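PDB 7C6O: cobalamin biosynthesis protein CobN from Mycobacterium tuberculosis, which acts as the large, catalytic subunit of the cobaltochelatase that inserts cobalt into the corrin ring during cobalamin biosynthesis. Local coordinates for residues Asp245-Thr250 against Ile281-Gly286. Residues are numbered along the deposited sequence; the frame is centred on the assembly and turned at random.
Sequences DAMVVT and IPILQG
Met247 and Val249 of 245-250 hydrogen-bond through their backbones to Pro282, Leu284 and Gly286. Met247 N donates to Pro282 O (2.9 Å) and Leu284 N to Met247 O (2.7 Å), after which Val249 N donates to Leu284 O. The last rung is less straight: Gly286 N reaches Val249 O at 3.0 Å with 143° at the hydrogen. Met247 thus bonds to the residues on either side of Ile283, and Val249 to those flanking Gln285, the pattern of a parallel ladder; the strand axes diverge by 25°. A CA-H...O contact, Val248 CA to Leu284 O at 3.2 Å, adds to the same ladder.

Apolar contacts gather on the face carrying Met247, Ile283 and Val249. With chi1 at 59°, Ile281 holds CG1 between its backbone N and carbonyl carbon, and CD1 meets Met247 CG at 3.5 Å, the two side chains crossing nearly at right angles. Met247 runs alongside Ile283, whose CG2 lies 3.8 Å from Val249 CG1.

Gln285, bent at chi2, turns its amide back over Val249, Gln285 OE1 lying 3.5 Å from Val249 CG2; Arg320 and the Val251 carbonyl bind that amide's oxygen and nitrogen.

These are adjacent central strands of a mixed sheet, joined by a beta-alpha-beta crossover through helix 274-277. Strand 190-196 flanks 246-249, strand 321-331 flanks 283-289, and helix 343-361 covers Ala246 and Val248.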
loop_
_atom_site.group_PDB
_atom_site.type_symbol
_atom_site.label_atom_id
_atom_site.label_comp_id
_atom_site.label_asym_id
_atom_site.label_seq_id
_atom_site.Cartn_x
_atom_site.Cartn_y
_atom_site.Cartn_z
ATOM N N ASP A 245 -24.190 -2.361 -16.938
ATOM C CA ASP A 245 -23.001 -3.154 -17.212
ATOM C C ASP A 245 -21.812 -2.739 -16.356
ATOM O O ASP A 245 -20.855 -3.510 -16.228
ATOM C CB ASP A 245 -22.637 -3.047 -18.694
ATOM C CG ASP A 245 -23.746 -3.546 -19.591
ATOM O OD1 ASP A 245 -24.135 -4.725 -19.445
ATOM O OD2 ASP A 245 -24.248 -2.759 -20.423
ATOM N N ALA A 246 -21.858 -1.545 -15.774
ATOM C CA ALA A 246 -20.849 -1.078 -14.835
ATOM C C ALA A 246 -21.437 0.103 -14.077
ATOM O O ALA A 246 -22.387 0.743 -14.537
ATOM C CB ALA A 246 -19.547 -0.684 -15.542
ATOM N N MET A 247 -20.862 0.383 -12.910
ATOM C CA MET A 247 -21.317 1.461 -12.041
ATOM C C MET A 247 -20.164 2.400 -11.730
ATOM O O MET A 247 -19.099 1.950 -11.292
ATOM C CB MET A 247 -21.873 0.929 -10.718
ATOM C CG MET A 247 -23.121 0.090 -10.807
ATOM S SD MET A 247 -23.477 -0.626 -9.187
ATOM C CE MET A 247 -23.645 0.863 -8.206
ATOM N N VAL A 248 -20.381 3.696 -11.932
ATOM C CA VAL A 248 -19.527 4.734 -11.364
ATOM C C VAL A 248 -20.246 5.295 -10.145
ATOM O O VAL A 248 -21.364 5.811 -10.258
ATOM C CB VAL A 248 -19.219 5.843 -12.380
ATOM C CG1 VAL A 248 -18.334 6.898 -11.739
ATOM C CG2 VAL A 248 -18.549 5.268 -13.618
ATOM N N VAL A 249 -19.619 5.194 -8.977
ATOM C CA VAL A 249 -20.238 5.611 -7.726
ATOM C C VAL A 249 -19.516 6.842 -7.201
ATOM O O VAL A 249 -18.290 6.960 -7.320
ATOM C CB VAL A 249 -20.247 4.478 -6.680
ATOM C CG1 VAL A 249 -21.036 3.292 -7.207
ATOM C CG2 VAL A 249 -18.830 4.062 -6.310
ATOM N N THR A 250 -20.288 7.773 -6.642
ATOM C CA THR A 250 -19.746 8.961 -5.993
ATOM C C THR A 250 -20.176 9.033 -4.533
ATOM O O THR A 250 -20.107 10.102 -3.918
ATOM C CB THR A 250 -20.168 10.229 -6.739
ATOM O OG1 THR A 250 -21.586 10.400 -6.639
ATOM C CG2 THR A 250 -19.784 10.136 -8.207
ATOM N N ILE A 281 -20.803 -6.700 -11.557
ATOM C CA ILE A 281 -20.329 -5.722 -12.535
ATOM C C ILE A 281 -19.217 -4.907 -11.892
ATOM O O ILE A 281 -19.104 -4.846 -10.658
ATOM C CB ILE A 281 -21.472 -4.804 -13.031
ATOM C CG1 ILE A 281 -22.103 -4.049 -11.863
ATOM C CG2 ILE A 281 -22.520 -5.603 -13.800
ATOM C CD1 ILE A 281 -23.196 -3.094 -12.294
ATOM N N PRO A 282 -18.360 -4.285 -12.703
ATOM C CA PRO A 282 -17.329 -3.409 -12.137
ATOM C C PRO A 282 -17.954 -2.187 -11.485
ATOM O O PRO A 282 -18.879 -1.575 -12.026
ATOM C CB PRO A 282 -16.478 -3.022 -13.353
ATOM C CG PRO A 282 -16.763 -4.072 -14.371
ATOM C CD PRO A 282 -18.195 -4.452 -14.156
ATOM N N ILE A 283 -17.446 -1.845 -10.308
ATOM C CA ILE A 283 -17.921 -0.704 -9.533
ATOM C C ILE A 283 -16.733 0.227 -9.345
ATOM O O ILE A 283 -15.770 -0.116 -8.648
ATOM C CB ILE A 283 -18.515 -1.135 -8.184
ATOM C CG1 ILE A 283 -19.668 -2.120 -8.405
ATOM C CG2 ILE A 283 -18.972 0.080 -7.383
ATOM C CD1 ILE A 283 -20.303 -2.635 -7.124
ATOM N N LEU A 284 -16.789 1.401 -9.969
ATOM C CA LEU A 284 -15.660 2.318 -10.021
ATOM C C LEU A 284 -15.973 3.562 -9.205
ATOM O O LEU A 284 -17.045 4.155 -9.358
ATOM C CB LEU A 284 -15.336 2.706 -11.467
ATOM C CG LEU A 284 -15.022 1.566 -12.441
ATOM C CD1 LEU A 284 -16.294 1.001 -13.077
ATOM C CD2 LEU A 284 -14.049 2.023 -13.513
ATOM N N GLN A 285 -15.038 3.956 -8.344
ATOM C CA GLN A 285 -15.195 5.180 -7.566
ATOM C C GLN A 285 -14.745 6.366 -8.410
ATOM O O GLN A 285 -13.551 6.523 -8.692
ATOM C CB GLN A 285 -14.400 5.108 -6.266
ATOM C CG GLN A 285 -14.736 6.229 -5.290
ATOM C CD GLN A 285 -15.964 5.917 -4.452
ATOM O OE1 GLN A 285 -16.206 4.765 -4.103
ATOM N NE2 GLN A 285 -16.744 6.942 -4.126
ATOM N N GLY A 286 -15.699 7.192 -8.828
ATOM C CA GLY A 286 -15.372 8.459 -9.449
ATOM C C GLY A 286 -15.216 9.514 -8.378
ATOM O O GLY A 286 -16.172 9.811 -7.655
#